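Long-range contacts in DNA ligase (Enterobacteria phage T7, PDB 1A0I), which catalyses the ATP-dependent sealing of breaks in DNA strands, probably through adenylated intermediates, and is thought to serve phage DNA replication: residues A[62-67]-A[135-140]; A[69-74]-A[182-187]; A[247-252]-A[268-273]; A[262-267]-A[289-294]. One frame throughout, in Å; residues are numbered along the deposited sequence.

In the fold
Contacts 1 and 2 belong to the ATP-dependent ligase domain, contacts 3 and 4 to the C-terminal OB domain; contacts 1 and 3 lie about 48 Å apart between centres, on opposite sides of the chain's centre. In each domain the two contacts touch. Thr140 of contact 1 packs on Glu186 of contact 2, while contacts 3 and 4 share strand 266-270. Contact 4 is the most buried and is almost wholly apolar. The other three are partly buried but differ in chemistry: contact 1 joins two loops by leucine packing and a CH-pi contact, contact 2 holds an arginine between two carboxylates, and contact 3 relies on backbone hydrogen bonds between strands.

Contact 1: residues A[62-67]-A[135-140]; sequences LEHLNG and PFKLHT
Two loops of the ligase domain meet here in a mostly apolar, partly buried contact without a direct hydrogen bond, residues 62-67 leading into strand 67-68 and residues 135-140 into strand 143-152. On its outer side the His64 imidazole lies between two aliphatic groups. Lys137 CB sits 3.6 Å from the centroid of the His64 ring and only 4° off the ring normal, a CH-pi contact. Leu65 CD2, from the same loop as the histidine, is placed over the opposite face, offset toward the rim. The lysine chain bends at chi2 (-90°), which brings its CD back alongside the histidine, 3.5 Å from His64 CB. Polar links are tenuous: one water lies 3.1 Å from His64 N and 2.8 Å from His64 ND1, both weak bonds, and may give a long, weak one to Phe136 O. A single N-H on His64 ND1 would serve either that water or Ala61 O, or be shared weakly between them.

Deeper in, Leu62 and Leu138 run side by side in the same direction, with Leu62 CD1 3.7 Å from Leu138 CB. At the far end Leu65 CD2 meets the methyl of Thr140, CG2, also at 3.7 Å. The loop 62-67 is itself folded back by a turn, Leu65 N bonding to Leu62 O at 2.9 Å.

Beneath, Leu62 rests on Trp51 of strand 48-52, Leu93 of strand 86-95 and Leu107 of helix 103-108, while Leu138 packs on Val95 and on Leu106 and Leu107. The paired leucines thus join both loops to the sheet and to that helix.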
loop_
_atom_site.group_PDB
_atom_site.type_symbol
_atom_site.label_atom_id
_atom_site.label_comp_id
_atom_site.label_asym_id
_atom_site.label_seq_id
_atom_site.Cartn_x
_atom_site.Cartn_y
_atom_site.Cartn_z
ATOM N N LEU A 62 9.034 -5.973 17.226
ATOM C CA LEU A 62 9.467 -4.619 17.544
ATOM C C LEU A 62 9.158 -4.210 18.998
ATOM O O LEU A 62 9.489 -3.108 19.450
ATOM C CB LEU A 62 8.801 -3.671 16.516
ATOM C CG LEU A 62 9.486 -3.271 15.188
ATOM C CD1 LEU A 62 10.590 -4.207 14.735
ATOM C CD2 LEU A 62 8.377 -3.213 14.168
ATOM N N GLU A 63 8.678 -5.132 19.832
ATOM C CA GLU A 63 8.437 -4.883 21.252
ATOM C C GLU A 63 9.717 -4.441 21.949
ATOM O O GLU A 63 9.726 -3.706 22.931
ATOM C CB GLU A 63 7.947 -6.148 21.920
ATOM C CG GLU A 63 6.536 -6.023 22.465
ATOM C CD GLU A 63 5.660 -7.233 22.155
ATOM O OE1 GLU A 63 5.963 -8.319 22.658
ATOM O OE2 GLU A 63 4.695 -7.099 21.393
ATOM N N HIS A 64 10.862 -4.815 21.377
ATOM C CA HIS A 64 12.165 -4.503 21.910
ATOM C C HIS A 64 12.598 -3.075 21.616
ATOM O O HIS A 64 13.742 -2.708 21.875
ATOM C CB HIS A 64 13.197 -5.495 21.335
ATOM C CG HIS A 64 13.577 -5.448 19.847
ATOM N ND1 HIS A 64 12.851 -5.723 18.773
ATOM C CD2 HIS A 64 14.824 -5.077 19.393
ATOM C CE1 HIS A 64 13.578 -5.537 17.702
ATOM N NE2 HIS A 64 14.769 -5.145 18.084
ATOM N N LEU A 65 11.747 -2.250 21.002
ATOM C CA LEU A 65 12.163 -0.892 20.689
ATOM C C LEU A 65 11.357 0.074 21.552
ATOM O O LEU A 65 11.368 1.282 21.318
ATOM C CB LEU A 65 11.941 -0.673 19.167
ATOM C CG LEU A 65 12.486 -1.676 18.095
ATOM C CD1 LEU A 65 12.315 -1.119 16.693
ATOM C CD2 LEU A 65 13.965 -1.898 18.266
ATOM N N ASN A 66 10.664 -0.469 22.559
ATOM C CA ASN A 66 9.771 0.256 23.455
ATOM C C ASN A 66 10.430 0.658 24.738
ATOM O O ASN A 66 11.485 0.114 25.060
ATOM C CB ASN A 66 8.564 -0.570 23.866
ATOM C CG ASN A 66 7.702 -0.983 22.689
ATOM O OD1 ASN A 66 6.783 -1.769 22.785
ATOM N ND2 ASN A 66 7.818 -0.500 21.478
ATOM N N GLY A 67 9.768 1.482 25.540
ATOM C CA GLY A 67 10.418 1.933 26.750
ATOM C C GLY A 67 11.243 3.192 26.469
ATOM O O GLY A 67 11.070 3.898 25.468
ATOM N N PRO A 135 12.224 -15.255 22.482
ATOM C CA PRO A 135 11.556 -14.033 22.022
ATOM C C PRO A 135 12.333 -13.400 20.873
ATOM O O PRO A 135 13.459 -12.925 21.018
ATOM C CB PRO A 135 11.482 -13.122 23.225
ATOM C CG PRO A 135 11.761 -13.998 24.419
ATOM C CD PRO A 135 12.648 -15.120 23.868
ATOM N N PHE A 136 11.714 -13.428 19.706
ATOM C CA PHE A 136 12.325 -12.921 18.488
ATOM C C PHE A 136 12.349 -11.404 18.509
ATOM O O PHE A 136 11.370 -10.779 18.926
ATOM C CB PHE A 136 11.513 -13.447 17.310
ATOM C CG PHE A 136 11.831 -12.820 15.960
ATOM C CD1 PHE A 136 12.984 -13.197 15.266
ATOM C CD2 PHE A 136 10.972 -11.849 15.435
ATOM C CE1 PHE A 136 13.286 -12.586 14.048
ATOM C CE2 PHE A 136 11.281 -11.246 14.220
ATOM C CZ PHE A 136 12.439 -11.608 13.534
ATOM N N LYS A 137 13.438 -10.812 18.027
ATOM C CA LYS A 137 13.599 -9.375 18.007
ATOM C C LYS A 137 13.989 -9.048 16.585
ATOM O O LYS A 137 15.088 -9.417 16.157
ATOM C CB LYS A 137 14.742 -8.890 18.907
ATOM C CG LYS A 137 14.945 -9.499 20.282
ATOM C CD LYS A 137 14.220 -8.831 21.437
ATOM C CE LYS A 137 14.994 -9.201 22.700
ATOM N NZ LYS A 137 14.564 -8.466 23.883
ATOM N N LEU A 138 13.141 -8.367 15.813
ATOM C CA LEU A 138 13.517 -7.992 14.468
ATOM C C LEU A 138 14.669 -7.002 14.519
ATOM O O LEU A 138 14.663 -5.977 15.211
ATOM C CB LEU A 138 12.372 -7.324 13.690
ATOM C CG LEU A 138 12.646 -7.310 12.174
ATOM C CD1 LEU A 138 12.265 -8.651 11.588
ATOM C CD2 LEU A 138 11.862 -6.221 11.490
ATOM N N HIS A 139 15.742 -7.341 13.832
ATOM C CA HIS A 139 16.879 -6.460 13.737
ATOM C C HIS A 139 16.491 -5.164 13.028
ATOM O O HIS A 139 16.126 -5.216 11.854
ATOM C CB HIS A 139 17.991 -7.151 12.960
ATOM C CG HIS A 139 19.288 -6.352 12.966
ATOM N ND1 HIS A 139 20.019 -5.976 14.004
ATOM C CD2 HIS A 139 19.886 -5.839 11.836
ATOM C CE1 HIS A 139 21.023 -5.262 13.571
ATOM N NE2 HIS A 139 20.934 -5.185 12.262
ATOM N N THR A 140 16.644 -3.999 13.670
ATOM C CA THR A 140 16.383 -2.663 13.106
ATOM C C THR A 140 16.908 -2.409 11.690
ATOM O O THR A 140 16.327 -1.679 10.888
ATOM C CB THR A 140 16.991 -1.610 14.021
ATOM O OG1 THR A 140 18.356 -2.025 14.175
ATOM C CG2 THR A 140 16.267 -1.456 15.357
HETATM O O HOH W 1 11.387 -7.642 20.208
#

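Contact 2: residues A[69-74]-A[182-187]; sequences DVRWKR and EYFPEI
Arg71 and Glu186 meet in a bidentate salt bridge, end-on: Arg71 NH1 reaches Glu186 OE1 and Arg71 NH2 reaches Glu186 OE2, each at 2.8 Å. Both carboxylate oxygens are used on their syn sides, and the two flat groups are turned 26° apart, so the pair is clearly twisted out of one plane. A weak bond runs from Arg71 NH1 to Tyr183 O at 3.2 Å. Phe184 CE1 lies over one face of the guanidinium, toward the rim. Phe184 CZ stands over the centre of the Trp72 indole, and the Phe184 and six-membered Trp72 rings meet obliquely, centroids 4.3 Å apart.

In the second shell, Asp69 grips the arginine side-on, with Arg71 NE bonded to Asp69 OD1 at 3.0 Å, almost straight at 176°, and Arg71 NH2 to Asp69 OD2 at 2.7 Å. The Arg71 chain bends at chi3 (-62°), turning the guanidinium toward both acids. Asp69 OD1 also accepts from Arg71 N, making Asp69 the N-cap of helix 70-77. Held by two carboxylates, the guanidinium has its rotation fixed and is probably kept charged; their nearest oxygens, Asp69 OD2 and Glu186 OE2, are 5.2 Å apart.

The start of helix 70-77 is joined to the end of helix 166-183 and the turn after it. Tyr183 OH bonds to Asp78, Phe184 O accepts from Trp189 NE1, and Trp72 reaches Ser49 on strand 48-52.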
loop_
_atom_site.group_PDB
_atom_site.type_symbol
_atom_site.label_atom_id
_atom_site.label_comp_id
_atom_site.label_asym_id
_atom_site.label_seq_id
_atom_site.Cartn_x
_atom_site.Cartn_y
_atom_site.Cartn_z
ATOM N N ASP A 69 14.491 5.779 25.901
ATOM C CA ASP A 69 15.752 5.840 25.171
ATOM C C ASP A 69 16.066 7.306 25.242
ATOM O O ASP A 69 15.214 8.144 24.900
ATOM C CB ASP A 69 15.623 5.439 23.698
ATOM C CG ASP A 69 16.943 5.261 22.962
ATOM O OD1 ASP A 69 17.850 6.082 23.082
ATOM O OD2 ASP A 69 17.072 4.297 22.217
ATOM N N VAL A 70 17.275 7.662 25.706
ATOM C CA VAL A 70 17.679 9.062 25.848
ATOM C C VAL A 70 17.528 9.811 24.542
ATOM O O VAL A 70 17.187 11.002 24.577
ATOM C CB VAL A 70 19.156 9.391 26.179
ATOM C CG1 VAL A 70 19.072 10.501 27.220
ATOM C CG2 VAL A 70 19.995 8.218 26.613
ATOM N N ARG A 71 17.767 9.162 23.386
ATOM C CA ARG A 71 17.742 9.860 22.105
ATOM C C ARG A 71 16.384 10.407 21.741
ATOM O O ARG A 71 16.316 11.324 20.921
ATOM C CB ARG A 71 18.214 8.965 20.997
ATOM C CG ARG A 71 19.690 8.676 21.183
ATOM C CD ARG A 71 20.022 7.565 20.225
ATOM N NE ARG A 71 19.293 6.325 20.507
ATOM C CZ ARG A 71 19.197 5.315 19.624
ATOM N NH1 ARG A 71 19.766 5.409 18.433
ATOM N NH2 ARG A 71 18.553 4.186 19.920
ATOM N N TRP A 72 15.318 9.952 22.408
ATOM C CA TRP A 72 14.012 10.545 22.202
ATOM C C TRP A 72 13.949 11.851 22.944
ATOM O O TRP A 72 13.346 12.780 22.418
ATOM C CB TRP A 72 12.872 9.631 22.692
ATOM C CG TRP A 72 12.541 8.494 21.713
ATOM C CD1 TRP A 72 12.633 7.192 22.120
ATOM C CD2 TRP A 72 12.148 8.596 20.391
ATOM N NE1 TRP A 72 12.296 6.478 21.070
ATOM C CE2 TRP A 72 11.995 7.249 20.019
ATOM C CE3 TRP A 72 11.902 9.604 19.460
ATOM C CZ2 TRP A 72 11.605 6.898 18.716
ATOM C CZ3 TRP A 72 11.513 9.254 18.165
ATOM C CH2 TRP A 72 11.369 7.918 17.784
ATOM N N LYS A 73 14.616 11.963 24.100
ATOM C CA LYS A 73 14.665 13.183 24.899
ATOM C C LYS A 73 15.368 14.270 24.112
ATOM O O LYS A 73 14.874 15.397 24.006
ATOM C CB LYS A 73 15.443 12.985 26.224
ATOM C CG LYS A 73 15.366 14.192 27.159
ATOM C CD LYS A 73 13.917 14.398 27.642
ATOM C CE LYS A 73 13.782 15.584 28.587
ATOM N NZ LYS A 73 12.406 15.873 28.957
ATOM N N ARG A 74 16.521 13.901 23.548
ATOM C CA ARG A 74 17.318 14.818 22.756
ATOM C C ARG A 74 16.562 15.242 21.519
ATOM O O ARG A 74 16.587 16.443 21.275
ATOM C CB ARG A 74 18.660 14.174 22.365
ATOM C CG ARG A 74 19.374 13.723 23.640
ATOM C CD ARG A 74 20.686 13.049 23.353
ATOM N NE ARG A 74 21.678 14.080 23.172
ATOM C CZ ARG A 74 22.496 14.449 24.151
ATOM N NH1 ARG A 74 22.432 13.846 25.335
ATOM N NH2 ARG A 74 23.382 15.409 23.919
ATOM N N GLU A 182 18.718 11.412 12.020
ATOM C CA GLU A 182 19.889 11.876 12.745
ATOM C C GLU A 182 20.034 11.062 14.042
ATOM O O GLU A 182 21.009 10.328 14.250
ATOM C CB GLU A 182 19.721 13.361 13.061
ATOM C CG GLU A 182 21.023 14.157 13.012
ATOM C CD GLU A 182 21.024 15.407 13.894
ATOM O OE1 GLU A 182 20.539 16.431 13.430
ATOM O OE2 GLU A 182 21.493 15.390 15.025
ATOM N N TYR A 183 19.017 11.109 14.905
ATOM C CA TYR A 183 19.095 10.442 16.184
ATOM C C TYR A 183 18.941 8.941 16.147
ATOM O O TYR A 183 19.525 8.250 16.987
ATOM C CB TYR A 183 18.052 11.008 17.119
ATOM C CG TYR A 183 18.295 12.473 17.403
ATOM C CD1 TYR A 183 19.373 12.855 18.191
ATOM C CD2 TYR A 183 17.446 13.439 16.872
ATOM C CE1 TYR A 183 19.598 14.211 18.452
ATOM C CE2 TYR A 183 17.664 14.793 17.130
ATOM C CZ TYR A 183 18.739 15.174 17.926
ATOM O OH TYR A 183 18.917 16.499 18.265
ATOM N N PHE A 184 18.139 8.404 15.228
ATOM C CA PHE A 184 17.915 6.970 15.153
ATOM C C PHE A 184 18.325 6.400 13.817
ATOM O O PHE A 184 17.484 5.836 13.109
ATOM C CB PHE A 184 16.452 6.637 15.385
ATOM C CG PHE A 184 16.071 6.881 16.820
ATOM C CD1 PHE A 184 16.284 5.894 17.775
ATOM C CD2 PHE A 184 15.541 8.115 17.176
ATOM C CE1 PHE A 184 15.965 6.149 19.095
ATOM C CE2 PHE A 184 15.214 8.363 18.495
ATOM C CZ PHE A 184 15.425 7.377 19.451
ATOM N N PRO A 185 19.601 6.448 13.417
ATOM C CA PRO A 185 20.040 5.936 12.137
ATOM C C PRO A 185 20.037 4.416 12.046
ATOM O O PRO A 185 20.529 3.884 11.061
ATOM C CB PRO A 185 21.404 6.569 11.969
ATOM C CG PRO A 185 21.977 6.607 13.365
ATOM C CD PRO A 185 20.746 6.872 14.222
ATOM N N GLU A 186 19.564 3.675 13.048
ATOM C CA GLU A 186 19.471 2.223 13.018
ATOM C C GLU A 186 18.471 1.793 11.960
ATOM O O GLU A 186 18.680 0.827 11.218
ATOM C CB GLU A 186 18.946 1.624 14.317
ATOM C CG GLU A 186 19.611 1.925 15.627
ATOM C CD GLU A 186 19.076 3.136 16.356
ATOM O OE1 GLU A 186 19.347 4.253 15.934
ATOM O OE2 GLU A 186 18.468 3.006 17.412
ATOM N N ILE A 187 17.339 2.518 12.010
ATOM C CA ILE A 187 16.174 2.272 11.179
ATOM C C ILE A 187 16.210 3.133 9.938
ATOM O O ILE A 187 16.719 4.261 9.939
ATOM C CB ILE A 187 14.917 2.550 12.028
ATOM C CG1 ILE A 187 14.946 1.609 13.218
ATOM C CG2 ILE A 187 13.645 2.317 11.247
ATOM C CD1 ILE A 187 13.707 1.631 14.116
#

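Contact 3: residues A[247-252]-A[268-273]; sequences IIQGLV and EVLLES
Gln249 meets Leu270 because its CG stands between its own backbone N and carbonyl carbon (chi1 58°) and the chain then runs extended, carrying the amide across to the neighbouring strand. There the amide end lies obliquely against the leucine's CB. Ile247, on the same face of the sheet as Leu270, brings its CG1 to 4.4 Å from Leu270 CB.

The backbone carries most of the contact. Ile247 and Leu270 are an antiparallel hydrogen-bonded pair: Leu270 N reaches Ile247 O at 3.1 Å, and the return bond from Ile247 N is less certain because Leu270 O is crowded in the model. Ile248 and Val269 follow as a non-hydrogen-bonded pair, CA to CA 4.5 Å. Both side chains go to the buried face, where they reach Cys326 on strand 325-330. Next, Gln249 N bonds to Glu268 O at 2.9 Å, yet Glu268 N bonds to Gly250 O at 3.0 Å, approaching 73° out of the carbonyl plane. Two residues thus share one partner, and strand 242-252 gains a residue. Glu268 CB packs directly on the bare backbone of Gly250, 3.5 Å from Gly250 CA.

The strand segments run at 143° to each other, a marked twist. Strands 242-252, 266-270 and 276-279, adjacent in sequence and in the sheet, form the opening meander of the OB fold.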
loop_
_atom_site.group_PDB
_atom_site.type_symbol
_atom_site.label_atom_id
_atom_site.label_comp_id
_atom_site.label_asym_id
_atom_site.label_seq_id
_atom_site.Cartn_x
_atom_site.Cartn_y
_atom_site.Cartn_z
ATOM N N ILE A 247 -15.479 -16.880 -17.406
ATOM C CA ILE A 247 -14.542 -17.821 -18.025
ATOM C C ILE A 247 -13.652 -16.929 -18.821
ATOM O O ILE A 247 -14.171 -15.923 -19.331
ATOM C CB ILE A 247 -15.136 -18.905 -19.058
ATOM C CG1 ILE A 247 -15.495 -18.361 -20.422
ATOM C CG2 ILE A 247 -16.383 -19.485 -18.429
ATOM C CD1 ILE A 247 -15.312 -19.367 -21.578
ATOM N N ILE A 248 -12.358 -17.169 -18.993
ATOM C CA ILE A 248 -11.597 -16.301 -19.855
ATOM C C ILE A 248 -11.937 -16.868 -21.225
ATOM O O ILE A 248 -12.300 -18.039 -21.381
ATOM C CB ILE A 248 -9.984 -16.284 -19.620
ATOM C CG1 ILE A 248 -9.259 -17.164 -20.596
ATOM C CG2 ILE A 248 -9.610 -16.747 -18.215
ATOM C CD1 ILE A 248 -8.667 -16.363 -21.757
ATOM N N GLN A 249 -11.886 -16.029 -22.242
ATOM C CA GLN A 249 -12.212 -16.476 -23.581
ATOM C C GLN A 249 -11.715 -15.447 -24.571
ATOM O O GLN A 249 -12.371 -14.924 -25.471
ATOM C CB GLN A 249 -13.715 -16.664 -23.672
ATOM C CG GLN A 249 -14.649 -15.498 -23.370
ATOM C CD GLN A 249 -16.057 -15.893 -23.762
ATOM O OE1 GLN A 249 -16.542 -15.577 -24.843
ATOM N NE2 GLN A 249 -16.735 -16.660 -22.923
ATOM N N GLY A 250 -10.457 -15.143 -24.383
ATOM C CA GLY A 250 -9.824 -14.134 -25.188
ATOM C C GLY A 250 -8.690 -13.584 -24.372
ATOM O O GLY A 250 -8.599 -13.736 -23.156
ATOM N N LEU A 251 -7.891 -12.772 -25.013
ATOM C CA LEU A 251 -6.616 -12.270 -24.560
ATOM C C LEU A 251 -6.694 -10.825 -24.950
ATOM O O LEU A 251 -7.095 -10.521 -26.078
ATOM C CB LEU A 251 -5.509 -12.960 -25.331
ATOM C CG LEU A 251 -4.433 -13.796 -24.708
ATOM C CD1 LEU A 251 -4.988 -14.776 -23.707
ATOM C CD2 LEU A 251 -3.731 -14.507 -25.845
ATOM N N VAL A 252 -6.436 -9.901 -24.055
ATOM C CA VAL A 252 -6.380 -8.539 -24.540
ATOM C C VAL A 252 -4.883 -8.310 -24.506
ATOM O O VAL A 252 -4.184 -8.753 -23.580
ATOM C CB VAL A 252 -7.278 -7.564 -23.622
ATOM C CG1 VAL A 252 -7.239 -7.937 -22.199
ATOM C CG2 VAL A 252 -6.771 -6.144 -23.688
ATOM N N GLU A 268 -10.148 -11.507 -21.915
ATOM C CA GLU A 268 -11.515 -11.182 -22.266
ATOM C C GLU A 268 -12.239 -12.074 -21.279
ATOM O O GLU A 268 -11.990 -13.296 -21.279
ATOM C CB GLU A 268 -11.817 -11.618 -23.696
ATOM C CG GLU A 268 -12.216 -10.585 -24.747
ATOM C CD GLU A 268 -13.652 -10.071 -24.618
ATOM O OE1 GLU A 268 -14.017 -9.625 -23.532
ATOM O OE2 GLU A 268 -14.401 -10.103 -25.594
ATOM N N VAL A 269 -13.038 -11.524 -20.361
ATOM C CA VAL A 269 -13.728 -12.373 -19.413
ATOM C C VAL A 269 -15.240 -12.171 -19.489
ATOM O O VAL A 269 -15.827 -11.082 -19.358
ATOM C CB VAL A 269 -13.165 -12.098 -17.968
ATOM C CG1 VAL A 269 -13.874 -12.968 -16.935
ATOM C CG2 VAL A 269 -11.684 -12.480 -17.908
ATOM N N LEU A 270 -15.867 -13.316 -19.798
ATOM C CA LEU A 270 -17.314 -13.383 -19.912
ATOM C C LEU A 270 -17.784 -13.559 -18.483
ATOM O O LEU A 270 -17.446 -14.520 -17.783
ATOM C CB LEU A 270 -17.790 -14.596 -20.734
ATOM C CG LEU A 270 -19.263 -14.799 -21.204
ATOM C CD1 LEU A 270 -20.105 -15.481 -20.126
ATOM C CD2 LEU A 270 -19.847 -13.451 -21.607
ATOM N N LEU A 271 -18.625 -12.618 -18.108
ATOM C CA LEU A 271 -19.242 -12.568 -16.820
ATOM C C LEU A 271 -20.582 -13.313 -16.866
ATOM O O LEU A 271 -21.298 -13.415 -17.874
ATOM C CB LEU A 271 -19.407 -11.105 -16.480
ATOM C CG LEU A 271 -18.554 -10.486 -15.362
ATOM C CD1 LEU A 271 -17.089 -10.846 -15.423
ATOM C CD2 LEU A 271 -18.693 -8.994 -15.514
ATOM N N GLU A 272 -20.942 -13.804 -15.690
ATOM C CA GLU A 272 -22.175 -14.520 -15.415
ATOM C C GLU A 272 -23.439 -13.970 -16.046
ATOM O O GLU A 272 -24.199 -14.717 -16.662
ATOM C CB GLU A 272 -22.342 -14.583 -13.917
ATOM C CG GLU A 272 -21.156 -15.289 -13.259
ATOM C CD GLU A 272 -21.160 -16.773 -13.596
ATOM O OE1 GLU A 272 -21.804 -17.533 -12.871
ATOM O OE2 GLU A 272 -20.590 -17.157 -14.631
ATOM N N SER A 273 -23.540 -12.656 -15.940
ATOM C CA SER A 273 -24.608 -11.824 -16.448
ATOM C C SER A 273 -24.651 -11.626 -17.970
ATOM O O SER A 273 -25.637 -11.124 -18.513
ATOM C CB SER A 273 -24.480 -10.470 -15.725
ATOM O OG SER A 273 -23.210 -9.819 -15.930
#

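Contact 4: residues A[262-267]-A[289-294]; sequences GKVIGF and EFTETV
Phe290 offers one face of its ring to Phe267, whose CZ lies 3.4 Å above the plane and toward the rim. The planes are inclined at 42° with ring centroids 5.0 Å apart, an oblique meeting in which Phe267 CE2 and Phe290 CE2 approach to 3.5 Å. Tyr321 and Phe344 each meet Phe290 edge-to-face, and Phe344 also meets Phe267 that way, forming an aromatic cluster.

Beside the rings, Val264 points at the helix. The Val264 and Thr291 side chains slide past each other in opposite directions, and Val264 CG1 lies 4.0 Å from Phe290 CB. The threonine hydroxyl makes its hydrogen bond within the helix, to Met287 O, while Thr291 CG2, opposite the backbone N in its first torsion (chi1 to OG1 -40°), faces the aliphatic part of Lys263. The Lys263 and Thr291 side chains cross at about a right angle.

Val264 thus packs the approach to the strand against the helix. Next, Ile265 and Gly266 both face Val252 in a classic beta bulge, ahead of Phe267. Helix 285-298 follows strand 276-279 and precedes strand 325-330; its inner face packs on the sheet with aromatic and aliphatic side chains, consistent with the helix that caps the barrel between the third and fourth strands of an OB fold.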
loop_
_atom_site.group_PDB
_atom_site.type_symbol
_atom_site.label_atom_id
_atom_site.label_comp_id
_atom_site.label_asym_id
_atom_site.label_seq_id
_atom_site.Cartn_x
_atom_site.Cartn_y
_atom_site.Cartn_z
ATOM N N GLY A 262 3.828 -4.360 -25.483
ATOM C CA GLY A 262 3.726 -4.902 -26.821
ATOM C C GLY A 262 3.189 -6.327 -26.735
ATOM O O GLY A 262 3.175 -7.018 -27.751
ATOM N N LYS A 263 2.808 -6.842 -25.550
ATOM C CA LYS A 263 2.294 -8.194 -25.336
ATOM C C LYS A 263 1.396 -8.293 -24.068
ATOM O O LYS A 263 1.645 -7.572 -23.115
ATOM C CB LYS A 263 3.503 -9.151 -25.262
ATOM C CG LYS A 263 4.089 -9.633 -26.611
ATOM C CD LYS A 263 5.444 -10.325 -26.421
ATOM C CE LYS A 263 6.018 -10.913 -27.707
ATOM N NZ LYS A 263 6.681 -9.921 -28.545
ATOM N N VAL A 264 0.422 -9.219 -24.081
ATOM C CA VAL A 264 -0.714 -9.505 -23.194
ATOM C C VAL A 264 -0.760 -9.079 -21.744
ATOM O O VAL A 264 -0.191 -9.628 -20.797
ATOM C CB VAL A 264 -1.050 -11.083 -23.343
ATOM C CG1 VAL A 264 0.133 -11.934 -23.025
ATOM C CG2 VAL A 264 -2.159 -11.514 -22.410
ATOM N N ILE A 265 -1.700 -8.133 -21.680
ATOM C CA ILE A 265 -2.009 -7.400 -20.467
ATOM C C ILE A 265 -3.204 -7.951 -19.692
ATOM O O ILE A 265 -3.557 -7.356 -18.677
ATOM C CB ILE A 265 -2.276 -5.902 -20.811
ATOM C CG1 ILE A 265 -3.525 -5.684 -21.641
ATOM C CG2 ILE A 265 -1.081 -5.402 -21.595
ATOM C CD1 ILE A 265 -3.885 -4.207 -21.823
ATOM N N GLY A 266 -3.893 -8.997 -20.144
ATOM C CA GLY A 266 -5.083 -9.513 -19.494
ATOM C C GLY A 266 -5.942 -10.416 -20.396
ATOM O O GLY A 266 -5.568 -10.858 -21.497
ATOM N N PHE A 267 -7.175 -10.630 -19.930
ATOM C CA PHE A 267 -8.138 -11.489 -20.605
ATOM C C PHE A 267 -9.503 -10.895 -20.940
ATOM O O PHE A 267 -9.988 -9.910 -20.377
ATOM C CB PHE A 267 -8.369 -12.729 -19.768
ATOM C CG PHE A 267 -7.084 -13.459 -19.481
ATOM C CD1 PHE A 267 -6.330 -13.970 -20.530
ATOM C CD2 PHE A 267 -6.654 -13.598 -18.170
ATOM C CE1 PHE A 267 -5.136 -14.634 -20.263
ATOM C CE2 PHE A 267 -5.461 -14.254 -17.910
ATOM C CZ PHE A 267 -4.709 -14.778 -18.954
ATOM N N GLU A 289 4.726 -13.535 -18.168
ATOM C CA GLU A 289 4.537 -14.978 -17.960
ATOM C C GLU A 289 3.455 -15.498 -18.921
ATOM O O GLU A 289 3.662 -16.462 -19.667
ATOM C CB GLU A 289 4.113 -15.214 -16.517
ATOM C CG GLU A 289 4.292 -16.594 -15.911
ATOM C CD GLU A 289 3.529 -16.763 -14.590
ATOM O OE1 GLU A 289 2.304 -16.954 -14.605
ATOM O OE2 GLU A 289 4.173 -16.716 -13.540
ATOM N N PHE A 290 2.308 -14.810 -18.993
ATOM C CA PHE A 290 1.215 -15.131 -19.909
ATOM C C PHE A 290 1.599 -15.037 -21.382
ATOM O O PHE A 290 1.118 -15.848 -22.183
ATOM C CB PHE A 290 0.026 -14.200 -19.675
ATOM C CG PHE A 290 -0.682 -14.399 -18.352
ATOM C CD1 PHE A 290 -0.459 -15.537 -17.574
ATOM C CD2 PHE A 290 -1.573 -13.426 -17.929
ATOM C CE1 PHE A 290 -1.134 -15.707 -16.375
ATOM C CE2 PHE A 290 -2.247 -13.597 -16.727
ATOM C CZ PHE A 290 -2.030 -14.735 -15.958
ATOM N N THR A 291 2.424 -14.071 -21.796
ATOM C CA THR A 291 2.860 -13.995 -23.183
ATOM C C THR A 291 3.716 -15.187 -23.508
ATOM O O THR A 291 3.412 -15.775 -24.541
ATOM C CB THR A 291 3.710 -12.776 -23.529
ATOM O OG1 THR A 291 3.258 -11.587 -22.903
ATOM C CG2 THR A 291 3.633 -12.638 -25.031
ATOM N N GLU A 292 4.726 -15.613 -22.747
ATOM C CA GLU A 292 5.531 -16.793 -23.026
ATOM C C GLU A 292 4.632 -17.965 -23.267
ATOM O O GLU A 292 4.723 -18.540 -24.353
ATOM C CB GLU A 292 6.468 -17.089 -21.852
ATOM C CG GLU A 292 7.919 -16.791 -22.217
ATOM C CD GLU A 292 8.180 -15.457 -22.928
ATOM O OE1 GLU A 292 8.187 -14.393 -22.323
ATOM O OE2 GLU A 292 8.405 -15.489 -24.134
ATOM N N THR A 293 3.684 -18.236 -22.377
ATOM C CA THR A 293 2.695 -19.271 -22.601
ATOM C C THR A 293 1.965 -19.075 -23.953
ATOM O O THR A 293 1.867 -20.016 -24.761
ATOM C CB THR A 293 1.744 -19.219 -21.378
ATOM O OG1 THR A 293 2.590 -19.162 -20.236
ATOM C CG2 THR A 293 0.857 -20.437 -21.231
ATOM N N VAL A 294 1.496 -17.864 -24.276
ATOM C CA VAL A 294 0.874 -17.611 -25.569
ATOM C C VAL A 294 1.896 -17.836 -26.682
ATOM O O VAL A 294 1.637 -18.565 -27.634
ATOM C CB VAL A 294 0.318 -16.159 -25.542
ATOM C CG1 VAL A 294 -0.146 -15.672 -26.888
ATOM C CG2 VAL A 294 -0.883 -16.162 -24.622
#